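Local atomic coordinates of putative phophotriesterase (Proteus mirabilis, PDB entry 3RHG), a protein that probably hydrolyses ester bonds with a pair of zinc ions, as a member of the phosphotriesterase family of amidohydrolases. Residues H25-L30 with K72-V77; Y60-C65 with I259-E264; C66-K71 with V295-M300. All blocks are in the same frame, centred on the assembly; numbering follows the deposited sequence. Where two conformers were deposited one is given.

Interaction 1: H25-L30 with K72-V77. With ZN (zinc ion), chain B.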
loop_
_atom_site.group_PDB
_atom_site.type_symbol
_atom_site.label_atom_id
_atom_site.label_comp_id
_atom_site.label_asym_id
_atom_site.label_seq_id
_atom_site.Cartn_x
_atom_site.Cartn_y
_atom_site.Cartn_z
ATOM N N HIS A 25 -19.254 -0.561 4.446
ATOM C CA HIS A 25 -20.354 -0.787 3.515
ATOM C C HIS A 25 -20.430 -2.250 3.182
ATOM O O HIS A 25 -19.504 -2.788 2.600
ATOM C CB HIS A 25 -20.225 0.086 2.257
ATOM C CG HIS A 25 -20.114 1.538 2.595
ATOM N ND1 HIS A 25 -21.217 2.343 2.761
ATOM C CD2 HIS A 25 -19.037 2.301 2.909
ATOM C CE1 HIS A 25 -20.830 3.557 3.111
ATOM N NE2 HIS A 25 -19.509 3.563 3.200
ATOM N N LEU A 26 -21.506 -2.900 3.614
ATOM C CA LEU A 26 -21.732 -4.299 3.242
ATOM C C LEU A 26 -22.314 -4.400 1.839
ATOM O O LEU A 26 -21.817 -5.177 1.027
ATOM C CB LEU A 26 -22.649 -5.016 4.240
ATOM C CG LEU A 26 -21.932 -5.457 5.527
ATOM C CD1 LEU A 26 -21.358 -4.233 6.258
ATOM C CD2 LEU A 26 -22.860 -6.278 6.442
ATOM N N PHE A 27 -23.368 -3.620 1.586
ATOM C CA PHE A 27 -24.049 -3.590 0.292
ATOM C C PHE A 27 -24.158 -2.147 -0.181
ATOM O O PHE A 27 -24.773 -1.290 0.475
ATOM C CB PHE A 27 -25.429 -4.252 0.387
ATOM C CG PHE A 27 -25.364 -5.679 0.865
ATOM C CD1 PHE A 27 -24.976 -6.697 -0.010
ATOM C CD2 PHE A 27 -25.661 -6.012 2.186
ATOM C CE1 PHE A 27 -24.874 -8.007 0.413
ATOM C CE2 PHE A 27 -25.563 -7.328 2.620
ATOM C CZ PHE A 27 -25.166 -8.330 1.737
ATOM N N ASN A 28 -23.499 -1.877 -1.303
ATOM C CA ASN A 28 -23.539 -0.582 -1.934
ATOM C C ASN A 28 -23.331 -0.796 -3.421
ATOM O O ASN A 28 -22.855 -1.851 -3.844
ATOM C CB ASN A 28 -22.500 0.383 -1.326
ATOM C CG ASN A 28 -21.049 -0.032 -1.612
ATOM O OD1 ASN A 28 -20.696 -1.214 -1.564
ATOM N ND2 ASN A 28 -20.211 0.946 -1.915
ATOM N N ASP A 29 -23.703 0.190 -4.220
ATOM C CA ASP A 29 -23.671 0.021 -5.665
ATOM C C ASP A 29 -23.322 1.399 -6.187
ATOM O O ASP A 29 -24.073 2.351 -5.961
ATOM C CB ASP A 29 -25.057 -0.424 -6.164
ATOM C CG ASP A 29 -25.079 -0.745 -7.662
ATOM O OD1 ASP A 29 -24.092 -0.450 -8.366
ATOM O OD2 ASP A 29 -26.099 -1.283 -8.142
ATOM N N LEU A 30 -22.167 1.516 -6.834
ATOM C CA LEU A 30 -21.739 2.783 -7.422
ATOM C C LEU A 30 -21.785 2.713 -8.945
ATOM O O LEU A 30 -21.034 3.408 -9.644
ATOM C CB LEU A 30 -20.334 3.140 -6.942
ATOM C CG LEU A 30 -20.216 3.139 -5.417
ATOM C CD1 LEU A 30 -18.777 3.314 -4.991
ATOM C CD2 LEU A 30 -21.118 4.207 -4.785
ATOM N N LYS A 72 -22.803 -5.940 -4.388
ATOM C CA LYS A 72 -21.967 -6.894 -3.670
ATOM C C LYS A 72 -22.766 -8.175 -3.411
ATOM O O LYS A 72 -23.765 -8.147 -2.695
ATOM C CB LYS A 72 -21.485 -6.272 -2.340
ATOM C CG LYS A 72 -20.885 -4.851 -2.493
ATOM C CD LYS A 72 -19.672 -4.870 -3.427
ATOM C CE LYS A 72 -19.036 -3.482 -3.602
ATOM N NZ LYS A 72 -20.008 -2.489 -4.135
ATOM N N PRO A 73 -22.347 -9.304 -4.003
ATOM C CA PRO A 73 -23.088 -10.558 -3.760
ATOM C C PRO A 73 -23.048 -10.979 -2.292
ATOM O O PRO A 73 -21.989 -10.903 -1.645
ATOM C CB PRO A 73 -22.341 -11.587 -4.622
ATOM C CG PRO A 73 -21.652 -10.761 -5.679
ATOM C CD PRO A 73 -21.260 -9.480 -4.982
ATOM N N ILE A 74 -24.187 -11.427 -1.766
ATOM C CA ILE A 74 -24.244 -11.832 -0.365
ATOM C C ILE A 74 -23.207 -12.910 0.013
ATOM O O ILE A 74 -22.653 -12.864 1.107
ATOM C CB ILE A 74 -25.680 -12.232 0.091
ATOM C CG1 ILE A 74 -25.711 -12.394 1.619
ATOM C CG2 ILE A 74 -26.115 -13.518 -0.617
ATOM C CD1 ILE A 74 -27.100 -12.412 2.207
ATOM N N GLU A 75 -22.944 -13.874 -0.874
ATOM C CA GLU A 75 -21.954 -14.926 -0.617
ATOM C C GLU A 75 -20.582 -14.315 -0.328
ATOM O O GLU A 75 -19.845 -14.762 0.562
ATOM C CB GLU A 75 -21.834 -15.874 -1.821
ATOM C CG GLU A 75 -23.116 -16.066 -2.637
ATOM C CD GLU A 75 -23.219 -15.108 -3.827
ATOM O OE1 GLU A 75 -24.136 -14.261 -3.823
ATOM O OE2 GLU A 75 -22.391 -15.200 -4.767
ATOM N N ASP A 76 -20.225 -13.304 -1.115
ATOM C CA ASP A 76 -18.923 -12.646 -0.950
ATOM C C ASP A 76 -18.865 -11.869 0.360
ATOM O O ASP A 76 -17.863 -11.907 1.087
ATOM C CB ASP A 76 -18.652 -11.693 -2.111
ATOM C CG ASP A 76 -18.382 -12.422 -3.418
ATOM O OD1 ASP A 76 -17.730 -13.487 -3.393
ATOM O OD2 ASP A 76 -18.817 -11.925 -4.472
ATOM N N VAL A 77 -19.938 -11.139 0.650
ATOM C CA VAL A 77 -20.029 -10.381 1.907
ATOM C C VAL A 77 -19.945 -11.289 3.152
ATOM O O VAL A 77 -19.206 -11.001 4.101
ATOM C CB VAL A 77 -21.302 -9.490 1.920
ATOM C CG1 VAL A 77 -21.473 -8.789 3.281
ATOM C CG2 VAL A 77 -21.238 -8.457 0.784
HETATM ZN ZN ZN B . -18.384 5.091 3.815
HETATM O O HOH W 1 -24.689 -4.358 -2.948
#

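Interaction 2: Y60-C65 with I259-E264. With BEZ (benzoic acid), chain D.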
loop_
_atom_site.group_PDB
_atom_site.type_symbol
_atom_site.label_atom_id
_atom_site.label_comp_id
_atom_site.label_asym_id
_atom_site.label_seq_id
_atom_site.Cartn_x
_atom_site.Cartn_y
_atom_site.Cartn_z
ATOM N N TYR A 60 -4.748 2.360 -8.236
ATOM C CA TYR A 60 -4.507 3.684 -8.843
ATOM C C TYR A 60 -5.702 4.215 -9.635
ATOM O O TYR A 60 -5.817 5.413 -9.852
ATOM C CB TYR A 60 -3.160 3.731 -9.631
ATOM C CG TYR A 60 -2.067 3.529 -8.634
ATOM C CD1 TYR A 60 -1.585 4.603 -7.870
ATOM C CD2 TYR A 60 -1.638 2.251 -8.311
ATOM C CE1 TYR A 60 -0.643 4.401 -6.867
ATOM C CE2 TYR A 60 -0.704 2.046 -7.303
ATOM C CZ TYR A 60 -0.220 3.117 -6.587
ATOM O OH TYR A 60 0.680 2.893 -5.569
ATOM N N ASP A 61 -6.604 3.321 -10.044
ATOM C CA ASP A 61 -7.794 3.739 -10.776
ATOM C C ASP A 61 -8.950 2.820 -10.405
ATOM O O ASP A 61 -9.409 2.003 -11.210
ATOM C CB ASP A 61 -7.502 3.737 -12.277
ATOM C CG ASP A 61 -8.506 4.556 -13.070
ATOM O OD1 ASP A 61 -9.528 4.976 -12.484
ATOM O OD2 ASP A 61 -8.276 4.763 -14.285
ATOM N N PRO A 62 -9.405 2.919 -9.145
ATOM C CA PRO A 62 -10.443 2.008 -8.667
ATOM C C PRO A 62 -11.792 2.186 -9.369
ATOM O O PRO A 62 -12.534 1.208 -9.549
ATOM C CB PRO A 62 -10.587 2.394 -7.183
ATOM C CG PRO A 62 -10.064 3.831 -7.103
ATOM C CD PRO A 62 -8.923 3.829 -8.084
ATOM N N TYR A 63 -12.107 3.419 -9.757
ATOM C CA TYR A 63 -13.466 3.767 -10.176
ATOM C C TYR A 63 -13.764 3.481 -11.643
ATOM O O TYR A 63 -14.910 3.634 -12.078
ATOM C CB TYR A 63 -13.741 5.249 -9.896
ATOM C CG TYR A 63 -13.693 5.647 -8.429
ATOM C CD1 TYR A 63 -14.040 4.751 -7.419
ATOM C CD2 TYR A 63 -13.317 6.934 -8.057
ATOM C CE1 TYR A 63 -14.014 5.130 -6.080
ATOM C CE2 TYR A 63 -13.285 7.329 -6.714
ATOM C CZ TYR A 63 -13.628 6.427 -5.731
ATOM O OH TYR A 63 -13.579 6.835 -4.411
ATOM N N CYS A 64 -12.759 3.064 -12.410
ATOM C CA CYS A 64 -12.970 2.782 -13.844
ATOM C C CYS A 64 -13.425 1.340 -14.075
ATOM O O CYS A 64 -13.823 0.971 -15.178
ATOM C CB CYS A 64 -11.700 3.044 -14.656
ATOM S SG CYS A 64 -10.433 1.739 -14.496
ATOM N N CYS A 65 -13.349 0.520 -13.032
ATOM C CA CYS A 65 -13.650 -0.912 -13.156
ATOM C C CYS A 65 -15.107 -1.183 -12.758
ATOM O O CYS A 65 -15.474 -1.088 -11.590
ATOM C CB CYS A 65 -12.679 -1.722 -12.285
ATOM S SG CYS A 65 -13.007 -3.488 -12.173
ATOM N N ILE A 259 -5.301 2.880 -1.275
ATOM C CA ILE A 259 -5.698 3.213 -2.650
ATOM C C ILE A 259 -5.332 4.660 -2.909
ATOM O O ILE A 259 -5.410 5.514 -2.008
ATOM C CB ILE A 259 -7.221 3.031 -2.857
ATOM C CG1 ILE A 259 -7.633 1.568 -2.669
ATOM C CG2 ILE A 259 -7.662 3.522 -4.234
ATOM C CD1 ILE A 259 -9.181 1.360 -2.660
ATOM N N SER A 260 -4.917 4.927 -4.143
ATOM C CA SER A 260 -4.688 6.286 -4.593
ATOM C C SER A 260 -5.764 6.644 -5.625
ATOM O O SER A 260 -5.993 5.904 -6.590
ATOM C CB SER A 260 -3.275 6.423 -5.172
ATOM O OG SER A 260 -2.285 5.988 -4.238
ATOM N N PHE A 261 -6.418 7.773 -5.412
ATOM C CA PHE A 261 -7.471 8.211 -6.300
ATOM C C PHE A 261 -6.918 9.241 -7.287
ATOM O O PHE A 261 -6.087 10.082 -6.932
ATOM C CB PHE A 261 -8.642 8.741 -5.468
ATOM C CG PHE A 261 -9.180 7.722 -4.513
ATOM C CD1 PHE A 261 -10.127 6.796 -4.929
ATOM C CD2 PHE A 261 -8.684 7.644 -3.210
ATOM C CE1 PHE A 261 -10.602 5.836 -4.061
ATOM C CE2 PHE A 261 -9.151 6.678 -2.331
ATOM C CZ PHE A 261 -10.108 5.773 -2.741
ATOM N N PRO A 262 -7.341 9.152 -8.546
ATOM C CA PRO A 262 -6.772 10.075 -9.524
ATOM C C PRO A 262 -7.021 11.554 -9.192
ATOM O O PRO A 262 -6.197 12.404 -9.526
ATOM C CB PRO A 262 -7.458 9.678 -10.826
ATOM C CG PRO A 262 -7.845 8.232 -10.637
ATOM C CD PRO A 262 -8.002 7.989 -9.156
ATOM N N LYS A 263 -8.143 11.848 -8.540
ATOM C CA LYS A 263 -8.412 13.207 -8.065
ATOM C C LYS A 263 -8.317 13.316 -6.548
ATOM O O LYS A 263 -7.223 13.427 -5.985
ATOM C CB LYS A 263 -9.796 13.683 -8.501
ATOM C CG LYS A 263 -9.966 13.861 -9.991
ATOM C CD LYS A 263 -10.572 12.625 -10.622
ATOM C CE LYS A 263 -11.286 12.958 -11.911
ATOM N NZ LYS A 263 -12.031 11.782 -12.415
ATOM N N GLU A 264 -9.475 13.289 -5.895
ATOM C CA GLU A 264 -9.556 13.494 -4.453
ATOM C C GLU A 264 -8.186 13.585 -3.796
ATOM O O GLU A 264 -7.844 14.601 -3.186
ATOM C CB GLU A 264 -10.395 12.400 -3.784
ATOM C CG GLU A 264 -10.774 11.252 -4.703
ATOM C CD GLU A 264 -11.957 11.600 -5.587
ATOM O OE1 GLU A 264 -12.532 12.693 -5.391
ATOM O OE2 GLU A 264 -12.316 10.787 -6.467
HETATM C C BEZ D . -13.816 10.271 -0.909
HETATM O O1 BEZ D . -14.291 11.257 -0.305
HETATM O O2 BEZ D . -13.664 10.321 -2.153
HETATM C C1 BEZ D . -13.425 9.035 -0.164
HETATM C C2 BEZ D . -13.715 8.894 1.195
HETATM C C3 BEZ D . -13.354 7.725 1.865
HETATM C C4 BEZ D . -12.688 6.712 1.188
HETATM C C5 BEZ D . -12.390 6.864 -0.163
HETATM C C6 BEZ D . -12.759 8.019 -0.848
HETATM O O HOH W 2 1.105 5.475 -3.736
#

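Interaction 3: C66-K71 with V295-M300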
loop_
_atom_site.group_PDB
_atom_site.type_symbol
_atom_site.label_atom_id
_atom_site.label_comp_id
_atom_site.label_asym_id
_atom_site.label_seq_id
_atom_site.Cartn_x
_atom_site.Cartn_y
_atom_site.Cartn_z
ATOM N N CYS A 66 -15.946 -1.536 -13.719
ATOM C CA CYS A 66 -17.374 -1.712 -13.452
ATOM C C CYS A 66 -17.661 -2.686 -12.310
ATOM O O CYS A 66 -18.475 -2.412 -11.429
ATOM C CB CYS A 66 -18.091 -2.181 -14.719
ATOM S SG CYS A 66 -17.938 -1.042 -16.098
ATOM N N ASP A 67 -17.018 -3.848 -12.346
ATOM C CA ASP A 67 -17.274 -4.880 -11.340
ATOM C C ASP A 67 -16.942 -4.364 -9.940
ATOM O O ASP A 67 -17.620 -4.702 -8.952
ATOM C CB ASP A 67 -16.461 -6.140 -11.631
ATOM C CG ASP A 67 -16.732 -7.255 -10.633
ATOM O OD1 ASP A 67 -17.922 -7.624 -10.448
ATOM O OD2 ASP A 67 -15.756 -7.767 -10.037
ATOM N N ASN A 68 -15.893 -3.548 -9.844
ATOM C CA ASN A 68 -15.457 -3.000 -8.550
ATOM C C ASN A 68 -16.529 -2.128 -7.916
ATOM O O ASN A 68 -16.632 -2.032 -6.673
ATOM C CB ASN A 68 -14.181 -2.166 -8.771
ATOM C CG ASN A 68 -13.372 -1.973 -7.520
ATOM O OD1 ASN A 68 -13.369 -2.816 -6.615
ATOM N ND2 ASN A 68 -12.640 -0.871 -7.477
ATOM N N MET A 69 -17.342 -1.528 -8.783
ATOM C CA MET A 69 -18.348 -0.526 -8.440
ATOM C C MET A 69 -19.759 -1.116 -8.350
ATOM O O MET A 69 -20.704 -0.408 -8.004
ATOM C CB MET A 69 -18.349 0.560 -9.543
ATOM C CG MET A 69 -16.987 1.205 -9.779
ATOM S SD MET A 69 -16.567 2.262 -8.394
ATOM C CE MET A 69 -17.325 3.789 -8.948
ATOM N N ASP A 70 -19.894 -2.405 -8.669
ATOM C CA ASP A 70 -21.200 -3.039 -8.830
ATOM C C ASP A 70 -21.708 -3.560 -7.497
ATOM O O ASP A 70 -20.978 -3.527 -6.493
ATOM C CB ASP A 70 -21.074 -4.181 -9.845
ATOM C CG ASP A 70 -22.391 -4.544 -10.523
ATOM O OD1 ASP A 70 -23.465 -3.969 -10.224
ATOM O OD2 ASP A 70 -22.335 -5.430 -11.394
ATOM N N LYS A 71 -22.958 -4.022 -7.484
ATOM C CA LYS A 71 -23.552 -4.613 -6.279
ATOM C C LYS A 71 -22.703 -5.759 -5.701
ATOM O O LYS A 71 -21.959 -6.444 -6.431
ATOM C CB LYS A 71 -25.003 -5.047 -6.519
ATOM C CG LYS A 71 -25.205 -5.885 -7.747
ATOM C CD LYS A 71 -26.695 -5.986 -8.135
ATOM C CE LYS A 71 -27.470 -6.878 -7.193
ATOM N NZ LYS A 71 -28.785 -7.302 -7.809
ATOM N N VAL A 295 -14.768 -0.342 3.968
ATOM C CA VAL A 295 -14.876 -1.234 2.806
ATOM C C VAL A 295 -16.025 -0.725 1.935
ATOM O O VAL A 295 -17.146 -0.579 2.417
ATOM C CB VAL A 295 -15.119 -2.702 3.214
ATOM C CG1 VAL A 295 -15.487 -3.558 1.982
ATOM C CG2 VAL A 295 -13.880 -3.260 3.912
ATOM N N PHE A 296 -15.757 -0.444 0.658
ATOM C CA PHE A 296 -16.811 0.068 -0.208
ATOM C C PHE A 296 -16.585 -0.292 -1.665
ATOM O O PHE A 296 -17.378 0.102 -2.526
ATOM C CB PHE A 296 -17.001 1.588 -0.035
ATOM C CG PHE A 296 -15.998 2.454 -0.790
ATOM C CD1 PHE A 296 -16.383 3.106 -1.963
ATOM C CD2 PHE A 296 -14.698 2.662 -0.298
ATOM C CE1 PHE A 296 -15.478 3.925 -2.676
ATOM C CE2 PHE A 296 -13.775 3.481 -0.985
ATOM C CZ PHE A 296 -14.172 4.128 -2.163
ATOM N N LEU A 297 -15.513 -1.048 -1.916
ATOM C CA LEU A 297 -15.104 -1.503 -3.244
ATOM C C LEU A 297 -14.732 -2.965 -3.147
ATOM O O LEU A 297 -14.231 -3.402 -2.108
ATOM C CB LEU A 297 -13.879 -0.718 -3.730
ATOM C CG LEU A 297 -14.025 0.789 -3.959
ATOM C CD1 LEU A 297 -12.657 1.487 -4.069
ATOM C CD2 LEU A 297 -14.916 1.098 -5.219
ATOM N N LYS A 298 -14.952 -3.730 -4.214
ATOM C CA LYS A 298 -14.634 -5.145 -4.148
ATOM C C LYS A 298 -13.139 -5.367 -3.930
ATOM O O LYS A 298 -12.738 -6.382 -3.361
ATOM C CB LYS A 298 -15.132 -5.898 -5.401
ATOM C CG LYS A 298 -16.654 -5.935 -5.541
ATOM C CD LYS A 298 -17.071 -6.939 -6.598
ATOM C CE LYS A 298 -18.566 -6.899 -6.827
ATOM N NZ LYS A 298 -18.990 -7.891 -7.870
ATOM N N GLN A 299 -12.309 -4.436 -4.405
ATOM C CA GLN A 299 -10.867 -4.602 -4.279
ATOM C C GLN A 299 -10.422 -4.582 -2.814
ATOM O O GLN A 299 -9.312 -5.023 -2.492
ATOM C CB GLN A 299 -10.115 -3.514 -5.042
ATOM C CG GLN A 299 -10.114 -2.186 -4.330
ATOM C CD GLN A 299 -9.541 -1.101 -5.221
ATOM O OE1 GLN A 299 -10.243 -0.542 -6.064
ATOM N NE2 GLN A 299 -8.253 -0.807 -5.047
ATOM N N MET A 300 -11.280 -4.086 -1.924
ATOM C CA MET A 300 -10.899 -4.032 -0.518
ATOM C C MET A 300 -11.098 -5.354 0.225
ATOM O O MET A 300 -10.582 -5.545 1.339
ATOM C CB MET A 300 -11.632 -2.905 0.198
ATOM C CG MET A 300 -11.327 -1.553 -0.414
ATOM S SD MET A 300 -12.216 -0.182 0.320
ATOM C CE MET A 300 -11.556 -0.177 2.015
HETATM O O HOH W 3 -18.333 -0.506 -4.980
HETATM O O HOH W 4 -21.626 -7.696 -8.701
#

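Interaction 1: H25-L30 with K72-V77
K72 reaches across to N28 and gives its ammonium group to two oxygens of that one residue. NZ lies 2.9 Å from N28 O and 3.0 Å from N28 OD1. Both carbonyls receive it from above their planes, 53° and 57° out of them, and not along a lone pair. The lysine chain gets there by bending at chi2 and again at chi4. NZ also bonds the backbone oxygen of D70, so three oxygens grip a charge that is buried with its residue. The amide of N28 is held at its other end by ND2 bonding F296 O. Water 1 joins the two backbones, donating to N28 O and accepting from K72 N at 2.9 Å.

The tight part lies beside this. The F27 ring puts an edge to the turn that enters helix 74-86. The carbonyl oxygen K72 O sits at that edge, 3.3 Å from F27 CD1, with I74 CA beside it. V77 CG2 approaches the ring obliquely, 3.7 Å from F27 CE1, and also packs on L26 O. V77 CG1 meets L26 CG at 4.0 Å, the two side chains crossing at about a right angle. L108 and V111 of helix 105-115 also pack on F27.

The looser side is at P73 and I74, both partly exposed. I74 CG1 touches F27 CZ at 4.1 Å, and I74 also meets V111.

H25 continues the same loop to the metal, its NE2 2.0 Å from zinc. H23, E166 and D294 share that zinc. This is the HxH metal motif (H23, H25) of the amidohydrolase superfamily, at the end of the first barrel strand.

Interaction 2: Y60-C65 with I259-E264
Two carbonyl oxygens face each other here: Y60 O and S260 O are 3.3 Å apart, and neither can donate. P262 CD lies 3.4 Å from Y60 O. Y60 makes a bent CA-H...O contact with S260 O, with 3.5 Å from Y60 CA to that oxygen and 132° at the hydrogen.

P62 fills the middle. Its CG touches F261 CD1 at 3.7 Å and also packs on I259 CG2. That methyl lies over one face of the F261 ring, toward its rim, while P62 CG comes to the same ring obliquely.

Y63 and F261 meet obliquely, their planes 31° apart. The phenol end does the touching, with Y63 OH 3.2 Å from F261 CE1. P62 CG lies over one face of the Y63 ring, offset toward the rim. E264 was deposited in two conformers; in one of them OE2 lies at the edge of the Y63 ring.

S260 CB packs against CD1 and CE1 of Y60. Water 2 bonds the Y60 hydroxyl, and weakly that of S260 in one of its two conformers. V270 and M271 of the second subunit pack on Y60 and S260, so this end reaches the dimer interface. D61 leads elsewhere, its carboxylate bonded to S42 OG.

The benzoic acid ring meets F261 with C6 over one face, near the rim; I259 CG2 is on the opposite face. Its C5 is 3.6 Å from F261 CZ. Y63, F261 and E264 thus form one wall of the ligand pocket, built from barrel loops as is usual for active sites of TIM-barrel amidohydrolases.

Interaction 3: C66-K71 with V295-M300
K298 and N68, the two residues most buried by this contact, divide the work between charge and amide chemistry; L297 adds the apolar part. K298 runs out straight beyond CG. This carries its aliphatic chain past the backbone oxygen of D67, so that CE lies 3.2 Å from D67 O. NZ then forms a salt bridge with D67 OD1 at 2.8 Å, meeting that oxygen from above the carboxylate plane. Water 4 accepts from NZ and donates to K71 O. D67 OD2 is taken by V50 N.

N68 is held from several sides. Its CG points opposite the backbone N (chi1 -159°), which turns the amide toward the 3-10 turn at 298-300. There OD1 receives Q299 N at 2.9 Å, in the carbonyl plane. ND2 returns a bond to Q299 OE1 at 2.8 Å, in the plane of that carbonyl and on a lone pair, though OE1 lies 22° out of the N68 amide plane. ND2 also bonds P62 O.

L297 lies beside M69, the two side chains pointing the same way, with L297 CD2 3.8 Å from M69 SD. L297 CG sits over the centre of the F296 ring, which lines the benzoic acid pocket. The contact therefore pins the short, weakly bonded helix 66-69 to the loop after the last barrel strand, just beyond the zinc ligand D294 at the rim of a TIM-barrel active site.

The chain between strand 19-24 and helix 74-86 enters all three contacts. Interactions 1 and 3 are buried, their centres about 8 Å apart, and they touch: L30 N lies 2.7 Å from M69 O and H25 N 2.9 Å from V295 O. Interaction 2 is partly buried and reaches the second subunit. It touches interaction 3 but not interaction 1. Both inner contacts combine a lysine with apolar packing: K72 meets neutral oxygens, whereas K298 meets a carboxylate. Interaction 2 relies on prolines and aromatic rings. Interaction 1 carries a zinc ligand, interaction 2 a wall of the benzoic acid pocket, and interaction 3 lies between them.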